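Legionella ubiquitin-specific protease A domain-containing protein (Legionella pneumophila subsp. pneumophila, PDB 5DGG) probably acts as a ubiquitin-specific protease of the LupA family; this chain is its central domain, of the clan CA peptidases. Local coordinates at residues C108-K112 with E113-I117; E41-A44 with S45-N49. All blocks are in the same frame, centred on the assembly; numbering follows the deposited sequence.

Contact 1 of 2, residues C108-K112 with E113-I117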
ATOM      1  N   CYS A 108      -5.081 -17.724  -2.553  1.00 36.06           N
ATOM      2  CA  CYS A 108      -6.107 -17.565  -1.516  1.00 34.95           C
ATOM      3  C   CYS A 108      -7.443 -18.196  -1.875  1.00 35.84           C
ATOM      4  O   CYS A 108      -8.309 -18.332  -1.025  1.00 36.53           O
ATOM      5  CB  CYS A 108      -6.353 -16.081  -1.231  1.00 34.15           C
ATOM      6  SG  CYS A 108      -4.902 -15.374  -0.530  1.00 35.44           S
ATOM      7  N   GLY A 109      -7.620 -18.517  -3.145  1.00 37.81           N
ATOM      8  CA  GLY A 109      -8.812 -19.166  -3.628  1.00 39.61           C
ATOM      9  C   GLY A 109      -9.678 -18.259  -4.465  1.00 41.24           C
ATOM     10  O   GLY A 109     -10.834 -18.593  -4.707  1.00 38.69           O
ATOM     11  N   VAL A 110      -9.155 -17.096  -4.896  1.00 35.41           N
ATOM     12  CA  VAL A 110      -9.934 -16.197  -5.746  1.00 34.07           C
ATOM     13  C   VAL A 110      -9.534 -16.365  -7.209  1.00 36.24           C
ATOM     14  O   VAL A 110      -8.380 -16.079  -7.563  1.00 33.16           O
ATOM     15  CB  VAL A 110      -9.703 -14.727  -5.340  1.00 31.80           C
ATOM     16  CG1 VAL A 110     -10.428 -13.794  -6.292  1.00 30.68           C
ATOM     17  CG2 VAL A 110     -10.168 -14.515  -3.890  1.00 32.78           C
ATOM     18  N   PRO A 111     -10.462 -16.796  -8.074  1.00 37.34           N
ATOM     19  CA  PRO A 111     -10.052 -16.847  -9.495  1.00 38.80           C
ATOM     20  C   PRO A 111      -9.848 -15.456 -10.147  1.00 39.57           C
ATOM     21  O   PRO A 111     -10.488 -14.456  -9.763  1.00 35.39           O
ATOM     22  CB  PRO A 111     -11.207 -17.578 -10.174  1.00 40.75           C
ATOM     23  CG  PRO A 111     -12.367 -17.323  -9.287  1.00 40.88           C
ATOM     24  CD  PRO A 111     -11.828 -17.297  -7.878  1.00 39.56           C
ATOM     25  N   LYS A 112      -8.979 -15.406 -11.151  1.00 40.53           N
ATOM     26  CA  LYS A 112      -8.674 -14.146 -11.806  1.00 38.02           C
ATOM     27  C   LYS A 112      -9.894 -13.457 -12.398  1.00 34.83           C
ATOM     28  O   LYS A 112      -9.981 -12.219 -12.410  1.00 32.36           O
ATOM     29  CB  LYS A 112      -7.589 -14.375 -12.866  1.00 46.56           C
ATOM     30  CG  LYS A 112      -8.042 -15.053 -14.164  1.00 50.28           C
ATOM     31  CD  LYS A 112      -6.820 -15.386 -15.024  1.00 56.92           C
ATOM     32  CE  LYS A 112      -7.168 -15.605 -16.482  1.00 58.49           C
ATOM     33  NZ  LYS A 112      -8.080 -16.765 -16.631  1.00 59.84           N
ATOM     34  N   GLU A 113     -10.883 -14.219 -12.868  1.00 33.42           N
ATOM     35  CA  GLU A 113     -12.079 -13.594 -13.428  1.00 35.04           C
ATOM     36  C   GLU A 113     -12.842 -12.745 -12.426  1.00 32.76           C
ATOM     37  O   GLU A 113     -13.694 -11.942 -12.825  1.00 32.48           O
ATOM     38  CB  GLU A 113     -13.075 -14.619 -14.035  1.00 40.15           C
ATOM     39  CG  GLU A 113     -12.570 -15.321 -15.277  1.00 43.17           C
ATOM     40  CD  GLU A 113     -11.556 -16.398 -14.956  1.00 45.99           C
ATOM     41  OE1 GLU A 113     -10.921 -16.934 -15.920  1.00 46.89           O
ATOM     42  OE2 GLU A 113     -11.404 -16.687 -13.737  1.00 42.99           O
ATOM     43  N   LEU A 114     -12.538 -12.894 -11.132  1.00 32.36           N
ATOM     44  CA  LEU A 114     -13.216 -12.091 -10.129  1.00 33.02           C
ATOM     45  C   LEU A 114     -12.362 -10.927  -9.666  1.00 32.04           C
ATOM     46  O   LEU A 114     -12.602 -10.411  -8.576  1.00 30.92           O
ATOM     47  CB  LEU A 114     -13.560 -12.927  -8.890  1.00 36.00           C
ATOM     48  CG  LEU A 114     -14.632 -13.993  -9.079  1.00 40.22           C
ATOM     49  CD1 LEU A 114     -14.827 -14.738  -7.771  1.00 42.72           C
ATOM     50  CD2 LEU A 114     -15.932 -13.355  -9.551  1.00 43.83           C
ATOM     51  N   VAL A 115     -11.385 -10.510 -10.464  1.00 27.24           N
ATOM     52  CA  VAL A 115     -10.480  -9.436 -10.046  1.00 25.69           C
ATOM     53  C   VAL A 115     -10.517  -8.316 -11.101  1.00 24.79           C
ATOM     54  O   VAL A 115     -10.357  -8.575 -12.323  1.00 25.64           O
ATOM     55  CB  VAL A 115      -9.076 -10.015  -9.835  1.00 25.81           C
ATOM     56  CG1 VAL A 115      -8.052  -8.968  -9.429  1.00 25.19           C
ATOM     57  CG2 VAL A 115      -9.128 -11.109  -8.770  1.00 26.53           C
ATOM     58  N   ASN A 116     -10.771  -7.095 -10.658  1.00 23.43           N
ATOM     59  CA  ASN A 116     -10.725  -5.908 -11.545  1.00 23.28           C
ATOM     60  C   ASN A 116      -9.484  -5.110 -11.285  1.00 23.77           C
ATOM     61  O   ASN A 116      -9.423  -4.402 -10.290  1.00 24.36           O
ATOM     62  CB  ASN A 116     -11.933  -5.035 -11.267  1.00 24.08           C
ATOM     63  CG  ASN A 116     -13.235  -5.794 -11.365  1.00 25.42           C
ATOM     64  OD1 ASN A 116     -13.422  -6.577 -12.285  1.00 27.12           O
ATOM     65  ND2 ASN A 116     -14.193  -5.493 -10.458  1.00 25.48           N
ATOM     66  N   ILE A 117      -8.459  -5.247 -12.113  1.00 22.82           N
ATOM     67  CA  ILE A 117      -7.204  -4.563 -11.897  1.00 23.86           C
ATOM     68  C   ILE A 117      -7.244  -3.137 -12.418  1.00 24.69           C
ATOM     69  O   ILE A 117      -7.775  -2.883 -13.526  1.00 26.56           O
ATOM     70  CB  ILE A 117      -6.050  -5.291 -12.624  1.00 26.27           C
ATOM     71  CG1 ILE A 117      -5.854  -6.638 -11.972  1.00 29.66           C
ATOM     72  CG2 ILE A 117      -4.757  -4.495 -12.577  1.00 25.50           C
ATOM     73  CD1 ILE A 117      -4.673  -7.389 -12.551  1.00 34.44           C
TER
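Lys112 and Glu113 are neighbours in sequence whose side chains bend round to meet at their ends. Lys112 NZ lies 2.9 Å from Glu113 OE1 in a salt bridge, and it comes from above the carboxylate plane, 45° out of it. The lysine leaves the backbone with CG between N and the carbonyl carbon (chi1 76°) and turns at its last bond. The glutamate bends at chi2, which brings its carboxylate back over the lysine chain. Glu113 OE2 also lies 3.7 Å from Pro111 CB. Both charged groups are on the surface. Lys112 and Glu113 form a short 3-10 turn that leads from the end of helix 98-108 into edge strand 115-120. Gly109 ends that helix in a Schellman motif. Two backbone bonds close the turn: Leu114 N donates to Pro111 O at 2.9 Å, and Val115 N donates to Lys112 O, also at 2.9 Å but less straight, at 141°. Leu114 lies alongside the proline ring and points the same way, its CD1 3.9 Å from Pro111 CG. On the inner side, the side chains of Val110 and Val115 cross at about a right angle, with Val110 CG1 3.9 Å from Val115 CG2. Val115 also packs on Leu102 and Leu105 of the helix, while backbone hydrogen bonds between Tyr81 and both Leu114 and Asn116 tie the strand's start to strand 81-86.

Contact 2 of 2, residues E41-A44 with S45-N49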
ATOM      1  N   GLU A  41      -2.533 -17.633   4.306  1.00 34.46           N
ATOM      2  CA  GLU A  41      -3.602 -18.023   5.210  1.00 36.50           C
ATOM      3  C   GLU A  41      -4.250 -16.799   5.856  1.00 35.32           C
ATOM      4  O   GLU A  41      -5.486 -16.700   5.968  1.00 33.22           O
ATOM      5  CB  GLU A  41      -3.120 -19.069   6.213  1.00 42.70           C
ATOM      6  CG  GLU A  41      -3.015 -20.463   5.545  1.00 47.58           C
ATOM      7  CD  GLU A  41      -2.743 -21.596   6.511  1.00 55.42           C
ATOM      8  OE1 GLU A  41      -1.597 -21.668   6.958  1.00 60.23           O
ATOM      9  OE2 GLU A  41      -3.647 -22.435   6.802  1.00 68.01           O
ATOM     10  N   THR A  42      -3.419 -15.856   6.231  1.00 33.63           N
ATOM     11  CA  THR A  42      -3.914 -14.596   6.775  0.60 35.02           C
ATOM     12  C   THR A  42      -4.676 -13.804   5.710  1.00 30.54           C
ATOM     13  O   THR A  42      -5.773 -13.310   5.972  1.00 30.22           O
ATOM     14  CB  THR A  42      -2.815 -13.753   7.452  0.60 37.29           C
ATOM     15  OG1 THR A  42      -3.403 -12.585   8.023  0.60 42.58           O
ATOM     16  CG2 THR A  42      -1.748 -13.301   6.480  0.60 37.81           C
ATOM     17  N   LEU A  43      -4.156 -13.746   4.509  1.00 28.48           N
ATOM     18  CA  LEU A  43      -4.810 -12.964   3.478  1.00 29.58           C
ATOM     19  C   LEU A  43      -6.129 -13.672   3.057  1.00 29.35           C
ATOM     20  O   LEU A  43      -7.182 -13.023   2.894  1.00 29.00           O
ATOM     21  CB  LEU A  43      -3.829 -12.722   2.319  1.00 30.28           C
ATOM     22  CG  LEU A  43      -4.408 -12.112   1.050  1.00 29.72           C
ATOM     23  CD1 LEU A  43      -4.861 -10.695   1.292  1.00 29.70           C
ATOM     24  CD2 LEU A  43      -3.382 -12.156  -0.076  1.00 31.02           C
ATOM     25  N   ALA A  44      -6.116 -15.002   2.977  1.00 28.36           N
ATOM     26  CA  ALA A  44      -7.329 -15.734   2.604  1.00 28.90           C
ATOM     27  C   ALA A  44      -8.387 -15.539   3.690  1.00 28.90           C
ATOM     28  O   ALA A  44      -9.562 -15.236   3.409  1.00 27.52           O
ATOM     29  CB  ALA A  44      -7.029 -17.203   2.408  1.00 30.98           C
ATOM     30  N   SER A  45      -7.966 -15.625   4.942  1.00 28.61           N
ATOM     31  CA  SER A  45      -8.907 -15.417   6.013  1.00 31.18           C
ATOM     32  C   SER A  45      -9.621 -14.053   5.924  1.00 30.36           C
ATOM     33  O   SER A  45     -10.821 -13.966   6.127  1.00 31.09           O
ATOM     34  CB  SER A  45      -8.221 -15.554   7.346  1.00 33.22           C
ATOM     35  OG  SER A  45      -9.149 -15.174   8.310  1.00 43.45           O
ATOM     36  N   ASP A  46      -8.873 -13.001   5.618  1.00 27.00           N
ATOM     37  CA  ASP A  46      -9.415 -11.647   5.469  1.00 27.02           C
ATOM     38  C   ASP A  46     -10.247 -11.503   4.192  1.00 26.94           C
ATOM     39  O   ASP A  46     -11.320 -10.904   4.217  1.00 27.48           O
ATOM     40  CB  ASP A  46      -8.268 -10.645   5.442  1.00 27.96           C
ATOM     41  CG  ASP A  46      -7.577 -10.512   6.784  1.00 31.58           C
ATOM     42  OD1 ASP A  46      -8.187 -10.835   7.829  1.00 32.63           O
ATOM     43  OD2 ASP A  46      -6.436 -10.052   6.775  1.00 32.72           O
ATOM     44  N   VAL A  47      -9.776 -12.080   3.090  1.00 25.73           N
ATOM     45  CA  VAL A  47     -10.526 -12.070   1.855  1.00 28.63           C
ATOM     46  C   VAL A  47     -11.926 -12.602   2.052  1.00 30.19           C
ATOM     47  O   VAL A  47     -12.858 -12.037   1.520  1.00 30.77           O
ATOM     48  CB  VAL A  47      -9.791 -12.798   0.736  1.00 29.38           C
ATOM     49  CG1 VAL A  47     -10.721 -13.153  -0.406  1.00 31.22           C
ATOM     50  CG2 VAL A  47      -8.669 -11.899   0.247  1.00 30.07           C
ATOM     51  N   PHE A  48     -12.055 -13.662   2.841  1.00 32.69           N
ATOM     52  CA  PHE A  48     -13.310 -14.345   2.989  1.00 33.35           C
ATOM     53  C   PHE A  48     -14.013 -14.006   4.288  1.00 36.83           C
ATOM     54  O   PHE A  48     -15.013 -14.650   4.646  1.00 39.74           O
ATOM     55  CB  PHE A  48     -13.128 -15.874   2.782  1.00 31.18           C
ATOM     56  CG  PHE A  48     -12.767 -16.235   1.383  1.00 30.91           C
ATOM     57  CD1 PHE A  48     -13.686 -16.092   0.365  1.00 29.17           C
ATOM     58  CD2 PHE A  48     -11.470 -16.675   1.058  1.00 29.98           C
ATOM     59  CE1 PHE A  48     -13.334 -16.393  -0.913  1.00 29.63           C
ATOM     60  CE2 PHE A  48     -11.119 -16.970  -0.239  1.00 29.21           C
ATOM     61  CZ  PHE A  48     -12.066 -16.854  -1.226  1.00 30.03           C
ATOM     62  N   ASN A  49     -13.568 -12.959   4.976  1.00 36.45           N
ATOM     63  CA  ASN A  49     -14.187 -12.568   6.214  1.00 36.82           C
ATOM     64  C   ASN A  49     -15.155 -11.420   5.946  1.00 41.61           C
ATOM     65  O   ASN A  49     -14.743 -10.354   5.441  1.00 36.77           O
ATOM     66  CB  ASN A  49     -13.162 -12.156   7.253  1.00 39.27           C
ATOM     67  CG  ASN A  49     -13.813 -11.702   8.550  1.00 40.08           C
ATOM     68  OD1 ASN A  49     -15.024 -11.418   8.578  1.00 43.33           O
ATOM     69  ND2 ASN A  49     -13.043 -11.622   9.607  1.00 40.76           N
TER
HETATM   70  O   HOH W   1      -5.222  -9.783   8.893  1.00 38.43           O
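Glu41, Thr42, Leu43 and Ala44 each accept, at the backbone carbonyl, the N-H of the residue four places on: Ser45, Asp46, Val47 and Phe48 in turn. These bonds form the last turns of helix 33-47, the helix of a beta-alpha-beta unit between strands 22-29 and 54-60. The bond from Val47 N to Leu43 O is 2.8 Å and straight, at 166°. The bond from Phe48 N to Ala44 O, 3.0 Å, is more bent, at 148°, where the chain leaves helical geometry. Asn49 N then bonds to Asp46 O, which also accepts from Lys71 NZ, as does Val47 O. Thr42 and Asp46 lie side by side and point the same way. A water donates to Asp46 OD2 at a short 2.5 Å. Its link to Thr42 OG1, 3.5 Å, is weak and doubtful, because Thr42 has two conformers. On the inner side, Leu43 CD1 meets Val47 CG2 at 4.1 Å. Val47 CG1 sits over the centre of the Phe48 ring, 3.8 Å above its plane. Carbonyls at a helix C-terminus lack further N-H partners in the helix, so the lysine ammonium here probably offsets the partial negative charge of this end.

In the fold
Contact 2 comes first along the chain and contact 1 follows, on the same side of the domain, with centres about 14 Å apart. Contact 2 is the C-terminal end of helix 33-47. Contact 1 runs from the end of helix 98-108 into strand 115-120, an outermost strand of the five-stranded mixed sheet. The two helix ends touch directly, with Cys108 SG 3.6 Å from Leu43 CD2. The loop after helix 98-108 packs on helix 33-47 as well, Val110 CG2 lying 3.8 Å from Val47 CG1. Tyr81 of strand 81-86 packs against Val110 of contact 1 and against Val47 and Phe48 of contact 2. Two helix-to-strand connections thus pack together at one end of the protease-like domain.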